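Local coordinates for protein ketosynthase (Streptomyces sp. MSC090213JE08, PDB 6KXD) that probably serves as the chain length factor partner in the ketosynthase/chain length factor heterodimer that builds the ishigamide polyketide chain, at residues B[170-175]-B[185-190]; B[234-239]-B[336-341]; B[301-306]-B[358-363]. All coordinates share one frame; numbering follows the deposited sequence.

Interaction 1: B[170-175]-B[185-190]; sequences PNTTVA and LNYARR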
loop_
_atom_site.group_PDB
_atom_site.type_symbol
_atom_site.label_atom_id
_atom_site.label_comp_id
_atom_site.label_asym_id
_atom_site.label_seq_id
_atom_site.Cartn_x
_atom_site.Cartn_y
_atom_site.Cartn_z
ATOM N N PRO B 170 6.331 1.683 12.568
ATOM C CA PRO B 170 5.535 1.183 11.441
ATOM C C PRO B 170 5.871 1.992 10.177
ATOM O O PRO B 170 6.069 3.216 10.202
ATOM C CB PRO B 170 4.101 1.447 11.901
ATOM C CG PRO B 170 4.208 1.377 13.415
ATOM C CD PRO B 170 5.498 2.087 13.710
ATOM N N ASN B 171 5.971 1.292 9.060
ATOM C CA ASN B 171 6.386 1.883 7.824
ATOM C C ASN B 171 5.487 1.333 6.727
ATOM O O ASN B 171 5.600 0.167 6.418
ATOM C CB ASN B 171 7.835 1.573 7.520
ATOM C CG ASN B 171 8.385 2.483 6.456
ATOM O OD1 ASN B 171 8.339 2.146 5.277
ATOM N ND2 ASN B 171 8.951 3.606 6.880
ATOM N N THR B 172 4.610 2.190 6.193
ATOM C CA THR B 172 3.606 1.747 5.290
ATOM C C THR B 172 3.583 2.672 4.069
ATOM O O THR B 172 3.855 3.860 4.124
ATOM C CB THR B 172 2.236 1.728 5.966
ATOM O OG1 THR B 172 2.357 0.985 7.171
ATOM C CG2 THR B 172 1.170 1.095 5.099
ATOM N N THR B 173 3.222 2.090 2.920
ATOM C CA THR B 173 2.961 2.821 1.728
ATOM C C THR B 173 1.586 2.378 1.255
ATOM O O THR B 173 1.282 1.160 1.344
ATOM C CB THR B 173 4.002 2.555 0.632
ATOM O OG1 THR B 173 5.253 2.844 1.250
ATOM C CG2 THR B 173 3.831 3.418 -0.592
ATOM N N VAL B 174 0.772 3.345 0.853
ATOM C CA VAL B 174 -0.572 3.044 0.398
ATOM C C VAL B 174 -0.700 3.715 -0.959
ATOM O O VAL B 174 -0.094 4.693 -1.258
ATOM C CB VAL B 174 -1.694 3.490 1.358
ATOM C CG1 VAL B 174 -1.616 2.748 2.678
ATOM C CG2 VAL B 174 -1.712 5.005 1.547
ATOM N N ALA B 175 -1.472 3.090 -1.838
ATOM C CA ALA B 175 -1.669 3.642 -3.134
ATOM C C ALA B 175 -2.979 4.423 -3.093
ATOM O O ALA B 175 -3.434 4.769 -2.039
ATOM C CB ALA B 175 -1.701 2.535 -4.166
ATOM N N LEU B 185 -3.685 9.284 5.810
ATOM C CA LEU B 185 -4.019 10.008 7.008
ATOM C C LEU B 185 -4.927 9.135 7.866
ATOM O O LEU B 185 -4.791 9.068 9.088
ATOM C CB LEU B 185 -4.702 11.315 6.630
ATOM C CG LEU B 185 -5.148 12.163 7.802
ATOM C CD1 LEU B 185 -3.993 12.448 8.743
ATOM C CD2 LEU B 185 -5.725 13.452 7.283
ATOM N N ASN B 186 -5.889 8.469 7.224
ATOM C CA ASN B 186 -6.831 7.673 7.964
ATOM C C ASN B 186 -6.143 6.435 8.550
ATOM O O ASN B 186 -6.411 5.977 9.688
ATOM C CB ASN B 186 -8.000 7.235 7.096
ATOM C CG ASN B 186 -9.201 6.941 7.960
ATOM O OD1 ASN B 186 -9.489 7.719 8.872
ATOM N ND2 ASN B 186 -9.895 5.885 7.620
ATOM N N TYR B 187 -5.214 5.877 7.768
ATOM C CA TYR B 187 -4.443 4.774 8.214
ATOM C C TYR B 187 -3.679 5.152 9.496
ATOM O O TYR B 187 -3.727 4.434 10.517
ATOM C CB TYR B 187 -3.536 4.346 7.051
ATOM C CG TYR B 187 -2.617 3.201 7.370
ATOM C CD1 TYR B 187 -3.003 1.893 7.159
ATOM C CD2 TYR B 187 -1.370 3.425 7.893
ATOM C CE1 TYR B 187 -2.152 0.841 7.417
ATOM C CE2 TYR B 187 -0.523 2.378 8.189
ATOM C CZ TYR B 187 -0.922 1.074 7.986
ATOM O OH TYR B 187 -0.072 0.011 8.252
ATOM N N ALA B 188 -2.968 6.254 9.429
ATOM C CA ALA B 188 -2.178 6.764 10.597
ATOM C C ALA B 188 -3.110 6.968 11.798
ATOM O O ALA B 188 -2.796 6.550 12.914
ATOM C CB ALA B 188 -1.524 8.033 10.219
ATOM N N ARG B 189 -4.238 7.618 11.548
ATOM C CA ARG B 189 -5.207 7.916 12.556
ATOM C C ARG B 189 -5.611 6.620 13.248
ATOM O O ARG B 189 -5.645 6.559 14.466
ATOM C CB ARG B 189 -6.428 8.635 11.965
ATOM C CG ARG B 189 -7.543 8.813 12.982
ATOM C CD ARG B 189 -8.704 9.546 12.347
ATOM N NE ARG B 189 -9.503 8.648 11.510
ATOM C CZ ARG B 189 -10.335 7.725 11.976
ATOM N NH1 ARG B 189 -10.620 7.694 13.269
ATOM N NH2 ARG B 189 -10.874 6.832 11.158
ATOM N N ARG B 190 -5.939 5.590 12.466
ATOM C CA ARG B 190 -6.376 4.331 13.030
ATOM C C ARG B 190 -5.263 3.635 13.809
ATOM O O ARG B 190 -5.458 3.239 14.938
ATOM C CB ARG B 190 -6.863 3.408 11.932
ATOM C CG ARG B 190 -8.186 3.869 11.376
ATOM C CD ARG B 190 -9.117 2.724 11.303
ATOM N NE ARG B 190 -10.418 3.230 10.924
ATOM C CZ ARG B 190 -10.957 3.136 9.720
ATOM N NH1 ARG B 190 -10.324 2.523 8.720
ATOM N NH2 ARG B 190 -12.153 3.683 9.545
#
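The hydroxyls of T172 and Y187 are hydrogen-bonded, OG1 to OH at 2.8 Å, and either could be the donor. The bond joins strand 171-174 to helix 180-193, a helix of the central layer of the thiolase fold, which lies between the sheets: A188 beside Y187 rests on strands 114-119 and 199-206, while L185 reaches strand 250-259. The two side chains approach from opposite directions. Y187 holds CG anti to its backbone nitrogen (chi1 178°), which carries the ring straight off the helix to the strand. T172 places OG1 beside its own nitrogen and CG2 anti to it, a setting that brings both branches against the phenol end: CG2 lies 3.6 Å from Y187 CZ, and T172 CB is equally far from Y187 CE2. The threonine meets the ring obliquely, and V117 and Y200 also touch the tyrosine. The hydroxyl pair is buried, each oxygen having a polar mate in the other. Backbone hydrogen bonds from T173 and A175 tie the strand to the neighbouring ketosynthase chain. A second polar cluster lies on the helix itself. R189 grips N186 OD1 side-on with NE and NH2, each 2.8 Å away, both nitrogens arriving on the same face of the amide with the oxygen in the guanidinium plane. R189 and R190 share a salt-bridge partner, E188 of the neighbouring ketosynthase chain. The N186 ND2 atom sits 3.4 Å above the plane of the R190 guanidinium, displaced toward its rim.

Interaction 2: B[234-239]-B[336-341]; sequences GLFLVE and QIAAVL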
loop_
_atom_site.group_PDB
_atom_site.type_symbol
_atom_site.label_atom_id
_atom_site.label_comp_id
_atom_site.label_asym_id
_atom_site.label_seq_id
_atom_site.Cartn_x
_atom_site.Cartn_y
_atom_site.Cartn_z
ATOM N N GLY B 234 3.943 16.201 -0.034
ATOM C CA GLY B 234 3.520 16.856 1.166
ATOM C C GLY B 234 3.514 15.872 2.291
ATOM O O GLY B 234 3.095 14.710 2.078
ATOM N N LEU B 235 4.010 16.296 3.472
ATOM C CA LEU B 235 4.082 15.482 4.650
ATOM C C LEU B 235 3.637 16.266 5.882
ATOM O O LEU B 235 3.853 17.497 5.933
ATOM C CB LEU B 235 5.515 15.042 4.945
ATOM C CG LEU B 235 6.203 14.144 3.927
ATOM C CD1 LEU B 235 7.632 13.906 4.388
ATOM C CD2 LEU B 235 5.464 12.813 3.784
ATOM N N PHE B 236 3.019 15.527 6.794
ATOM C CA PHE B 236 2.491 16.012 8.050
ATOM C C PHE B 236 3.060 15.217 9.200
ATOM O O PHE B 236 3.232 13.988 9.109
ATOM C CB PHE B 236 0.972 15.898 8.077
ATOM C CG PHE B 236 0.426 16.516 6.844
ATOM C CD1 PHE B 236 0.399 17.908 6.721
ATOM C CD2 PHE B 236 0.052 15.721 5.783
ATOM C CE1 PHE B 236 -0.065 18.487 5.557
ATOM C CE2 PHE B 236 -0.340 16.301 4.590
ATOM C CZ PHE B 236 -0.393 17.686 4.487
ATOM N N LEU B 237 3.357 15.937 10.285
ATOM C CA LEU B 237 3.650 15.279 11.509
ATOM C C LEU B 237 2.334 15.226 12.288
ATOM O O LEU B 237 1.726 16.287 12.556
ATOM C CB LEU B 237 4.770 16.061 12.211
ATOM C CG LEU B 237 5.459 15.291 13.344
ATOM C CD1 LEU B 237 4.496 14.942 14.430
ATOM C CD2 LEU B 237 6.093 14.021 12.816
ATOM N N VAL B 238 1.837 14.031 12.577
ATOM C CA VAL B 238 0.604 13.816 13.308
ATOM C C VAL B 238 0.898 13.225 14.692
ATOM O O VAL B 238 1.678 12.294 14.832
ATOM C CB VAL B 238 -0.350 12.897 12.515
ATOM C CG1 VAL B 238 -1.642 12.625 13.249
ATOM C CG2 VAL B 238 -0.615 13.499 11.133
ATOM N N GLU B 239 0.217 13.757 15.699
ATOM C CA GLU B 239 0.359 13.325 17.102
ATOM C C GLU B 239 -1.038 13.209 17.708
ATOM O O GLU B 239 -2.022 13.632 17.096
ATOM C CB GLU B 239 1.187 14.343 17.892
ATOM C CG GLU B 239 2.371 14.865 17.139
ATOM C CD GLU B 239 3.357 15.593 18.017
ATOM O OE1 GLU B 239 3.869 16.627 17.586
ATOM O OE2 GLU B 239 3.597 15.085 19.153
ATOM N N GLN B 336 -3.425 19.595 -0.624
ATOM C CA GLN B 336 -4.686 20.243 -0.249
ATOM C C GLN B 336 -4.721 20.603 1.243
ATOM O O GLN B 336 -5.082 21.734 1.605
ATOM C CB GLN B 336 -5.870 19.371 -0.640
ATOM C CG GLN B 336 -6.022 19.330 -2.138
ATOM C CD GLN B 336 -6.917 18.192 -2.525
ATOM O OE1 GLN B 336 -6.517 17.257 -3.184
ATOM N NE2 GLN B 336 -8.149 18.276 -2.094
ATOM N N ILE B 337 -4.327 19.645 2.077
ATOM C CA ILE B 337 -4.233 19.826 3.480
ATOM C C ILE B 337 -3.183 20.906 3.758
ATOM O O ILE B 337 -3.436 21.809 4.504
ATOM C CB ILE B 337 -3.939 18.506 4.196
ATOM C CG1 ILE B 337 -5.120 17.532 4.089
ATOM C CG2 ILE B 337 -3.590 18.807 5.633
ATOM C CD1 ILE B 337 -4.824 16.157 4.588
ATOM N N ALA B 338 -2.013 20.819 3.140
ATOM C CA ALA B 338 -0.972 21.849 3.293
ATOM C C ALA B 338 -1.469 23.242 2.874
ATOM O O ALA B 338 -1.126 24.224 3.554
ATOM C CB ALA B 338 0.271 21.486 2.553
ATOM N N ALA B 339 -2.240 23.344 1.789
ATOM C CA ALA B 339 -2.783 24.622 1.371
ATOM C C ALA B 339 -3.690 25.187 2.475
ATOM O O ALA B 339 -3.666 26.383 2.739
ATOM C CB ALA B 339 -3.488 24.507 0.056
ATOM N N VAL B 340 -4.504 24.342 3.106
ATOM C CA VAL B 340 -5.332 24.757 4.215
ATOM C C VAL B 340 -4.457 25.287 5.353
ATOM O O VAL B 340 -4.742 26.368 5.900
ATOM C CB VAL B 340 -6.274 23.652 4.712
ATOM C CG1 VAL B 340 -6.924 24.047 6.018
ATOM C CG2 VAL B 340 -7.330 23.287 3.682
ATOM N N LEU B 341 -3.376 24.568 5.684
ATOM C CA LEU B 341 -2.549 24.972 6.777
ATOM C C LEU B 341 -1.823 26.289 6.440
ATOM O O LEU B 341 -1.669 27.149 7.334
ATOM C CB LEU B 341 -1.529 23.875 7.085
ATOM C CG LEU B 341 -2.127 22.528 7.481
ATOM C CD1 LEU B 341 -1.040 21.482 7.707
ATOM C CD2 LEU B 341 -2.968 22.671 8.703
#
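I337 is the first residue of segment 336-341 to meet strand 234-239, and it does so through the ring of F236. The two elements belong to adjacent layers of the thiolase fold: helix 332-344 lies in the buried central layer, with strand 229-240 on one flank and strand 354-360, touched by I337 and V340, on another. The axes of the short segments pass 8.7 Å apart at an angle of 64°. I337 keeps CG2 anti to its backbone nitrogen, which turns this methyl to the phenyl: I337 CG2 is 3.5 Å from F236 CE1, while I337 CB lies 3.7 Å from F236 CZ. The methyl approaches the ring obliquely. At A338 the helix backbone itself closes against the ring, its N standing near the ring plane, 3.8 Å from F236 CZ; the small side chain lets the aromatic edge come this near, with A338 CB 4.3 Å from F236 CE1. One helical turn after I337 comes L341, which also touches W25 of strand 20-29, as does F236. Were F236 replaced by an alanine, a gap would probably open between strand and helix, and I337 CG2 and L341 CD1 would lose the ring they share. All four touching residues are buried and apolar, and no hydrogen bond crosses between the segments. L341 reaches the ring with a single branch: its CD1 lies 3.8 Å from F236 CE1 and 4.0 Å from F236 CD1.

Interaction 3: B[301-306]-B[358-363]; sequences RAEHEA and CAVDRD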
loop_
_atom_site.group_PDB
_atom_site.type_symbol
_atom_site.label_atom_id
_atom_site.label_comp_id
_atom_site.label_asym_id
_atom_site.label_seq_id
_atom_site.Cartn_x
_atom_site.Cartn_y
_atom_site.Cartn_z
ATOM N N ARG B 301 -14.810 17.840 -12.083
ATOM C CA ARG B 301 -15.802 18.864 -12.280
ATOM C C ARG B 301 -17.001 18.594 -11.369
ATOM O O ARG B 301 -17.535 19.529 -10.832
ATOM C CB ARG B 301 -16.213 18.954 -13.751
ATOM C CG ARG B 301 -15.137 19.600 -14.615
ATOM C CD ARG B 301 -15.459 19.655 -16.109
ATOM N NE ARG B 301 -15.702 18.344 -16.708
ATOM C CZ ARG B 301 -14.789 17.532 -17.249
ATOM N NH1 ARG B 301 -13.493 17.801 -17.197
ATOM N NH2 ARG B 301 -15.196 16.432 -17.852
ATOM N N ALA B 302 -17.401 17.330 -11.263
ATOM C CA ALA B 302 -18.497 16.915 -10.478
ATOM C C ALA B 302 -18.187 17.209 -9.004
ATOM O O ALA B 302 -19.056 17.611 -8.246
ATOM C CB ALA B 302 -18.777 15.447 -10.704
ATOM N N GLU B 303 -16.931 16.974 -8.602
ATOM C CA GLU B 303 -16.507 17.223 -7.237
ATOM C C GLU B 303 -16.666 18.696 -6.902
ATOM O O GLU B 303 -17.227 19.028 -5.827
ATOM C CB GLU B 303 -15.050 16.797 -7.069
ATOM C CG GLU B 303 -14.449 17.256 -5.762
ATOM C CD GLU B 303 -12.923 17.134 -5.798
ATOM O OE1 GLU B 303 -12.336 17.255 -6.897
ATOM O OE2 GLU B 303 -12.352 16.847 -4.760
ATOM N N HIS B 304 -16.202 19.561 -7.814
ATOM C CA HIS B 304 -16.298 20.964 -7.656
ATOM C C HIS B 304 -17.776 21.369 -7.549
ATOM O O HIS B 304 -18.119 22.151 -6.668
ATOM C CB HIS B 304 -15.598 21.740 -8.771
ATOM C CG HIS B 304 -15.675 23.208 -8.513
ATOM N ND1 HIS B 304 -14.755 23.864 -7.703
ATOM C CD2 HIS B 304 -16.604 24.127 -8.857
ATOM C CE1 HIS B 304 -15.081 25.137 -7.612
ATOM N NE2 HIS B 304 -16.219 25.320 -8.304
ATOM N N GLU B 305 -18.613 20.864 -8.447
ATOM C CA GLU B 305 -20.072 21.211 -8.401
ATOM C C GLU B 305 -20.689 20.752 -7.074
ATOM O O GLU B 305 -21.495 21.449 -6.471
ATOM C CB GLU B 305 -20.834 20.619 -9.594
ATOM C CG GLU B 305 -20.533 21.315 -10.910
ATOM C CD GLU B 305 -20.617 22.838 -10.838
ATOM O OE1 GLU B 305 -19.551 23.499 -10.692
ATOM O OE2 GLU B 305 -21.751 23.364 -10.897
ATOM N N ALA B 306 -20.330 19.553 -6.627
ATOM C CA ALA B 306 -20.862 18.968 -5.393
ATOM C C ALA B 306 -20.490 19.848 -4.192
ATOM O O ALA B 306 -21.318 20.101 -3.344
ATOM C CB ALA B 306 -20.385 17.555 -5.215
ATOM N N CYS B 358 -11.221 17.382 -0.159
ATOM C CA CYS B 358 -11.918 16.356 -0.836
ATOM C C CYS B 358 -11.037 15.956 -2.026
ATOM O O CYS B 358 -10.419 16.830 -2.672
ATOM C CB CYS B 358 -13.268 16.884 -1.350
ATOM S SG CYS B 358 -14.132 15.575 -2.245
ATOM N N ALA B 359 -10.991 14.666 -2.334
ATOM C CA ALA B 359 -10.323 14.227 -3.549
ATOM C C ALA B 359 -11.089 13.071 -4.167
ATOM O O ALA B 359 -11.776 12.346 -3.478
ATOM C CB ALA B 359 -8.912 13.812 -3.280
ATOM N N VAL B 360 -10.923 12.975 -5.494
ATOM C CA VAL B 360 -11.457 11.904 -6.330
ATOM C C VAL B 360 -10.329 11.384 -7.207
ATOM O O VAL B 360 -9.480 12.095 -7.625
ATOM C CB VAL B 360 -12.642 12.394 -7.183
ATOM C CG1 VAL B 360 -13.729 12.873 -6.258
ATOM C CG2 VAL B 360 -12.251 13.502 -8.162
ATOM N N ASP B 361 -10.365 10.086 -7.428
ATOM C CA ASP B 361 -9.335 9.446 -8.134
ATOM C C ASP B 361 -9.981 8.707 -9.298
ATOM O O ASP B 361 -11.151 8.268 -9.227
ATOM C CB ASP B 361 -8.552 8.562 -7.181
ATOM C CG ASP B 361 -7.355 7.928 -7.860
ATOM O OD1 ASP B 361 -6.433 8.694 -8.202
ATOM O OD2 ASP B 361 -7.384 6.691 -8.070
ATOM N N ARG B 362 -9.218 8.556 -10.382
ATOM C CA ARG B 362 -9.728 7.866 -11.556
ATOM C C ARG B 362 -10.223 6.473 -11.180
ATOM O O ARG B 362 -11.223 6.045 -11.659
ATOM C CB ARG B 362 -8.666 7.725 -12.651
ATOM C CG ARG B 362 -9.064 6.716 -13.721
ATOM C CD ARG B 362 -8.624 7.073 -15.122
ATOM N NE ARG B 362 -7.478 7.961 -15.137
ATOM C CZ ARG B 362 -6.242 7.599 -14.850
ATOM N NH1 ARG B 362 -5.996 6.424 -14.293
ATOM N NH2 ARG B 362 -5.253 8.420 -15.146
ATOM N N ASP B 363 -9.523 5.793 -10.274
ATOM C CA ASP B 363 -9.795 4.391 -10.013
ATOM C C ASP B 363 -11.064 4.230 -9.154
ATOM O O ASP B 363 -11.348 3.119 -8.759
ATOM C CB ASP B 363 -8.536 3.724 -9.453
ATOM C CG ASP B 363 -7.350 3.759 -10.434
ATOM O OD1 ASP B 363 -7.581 3.820 -11.660
ATOM O OD2 ASP B 363 -6.197 3.738 -9.968
#
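With CG anti to the backbone nitrogen (chi1 169°) and the chain extended beyond it, E303 stretches from its helix to the strand, where C358 likewise holds SG anti to its own nitrogen (chi1 179°). The glutamate stem thus runs by the thiol, E303 CG lying 3.9 Å from C358 SG. Its carboxylate ends over the backbone: E303 OE2 is 2.8 Å from C358 O, two acceptors side by side and no hydrogen bond. Relief comes from outside, since OE2 accepts from the backbone N of C293 and OE1, weakly, from that of A294. The nearby carbonyl would probably disfavour the charged form, while these N-H donors would oppose this. Here helix 298-310, of an outer helical layer of the thiolase fold, packs along strand 354-360 of the sheet beneath it, the short segments running nearly antiparallel at 153°, with the strand hydrogen-bonded to V291 and A367. V360 also faces the helix; its CG2 stands 4.0 Å from E303 OE1. Past the strand end the chain makes an Asx turn: D361 OD2 accepts from D363 N at 3.2 Å, the donor approaching from well above the carboxylate plane.

Overall arrangement
Interactions 1 and 2 meet in the central layer, their centres 14 Å apart: L185 CD2 of the first touches I337 CD1 of the second at 3.9 Å. Interaction 2 joins interaction 3, whose centre lies 20 Å from its own, through a probable hydrogen bond of 2.8 Å from Q336 NE2 to C358 O. Interactions 1 and 3 do not touch, their nearest atoms being about 7 Å apart, but R178, in the link between 170-175 and 185-190, binds V360 O and D361 OD1. In active ketosynthases this link carries the nucleophilic cysteine; none occurs here, consistent with a chain length factor. A bound 1,2-ethanediol, probably from the crystallisation liquor, lies about 5 Å from the V360 side chain.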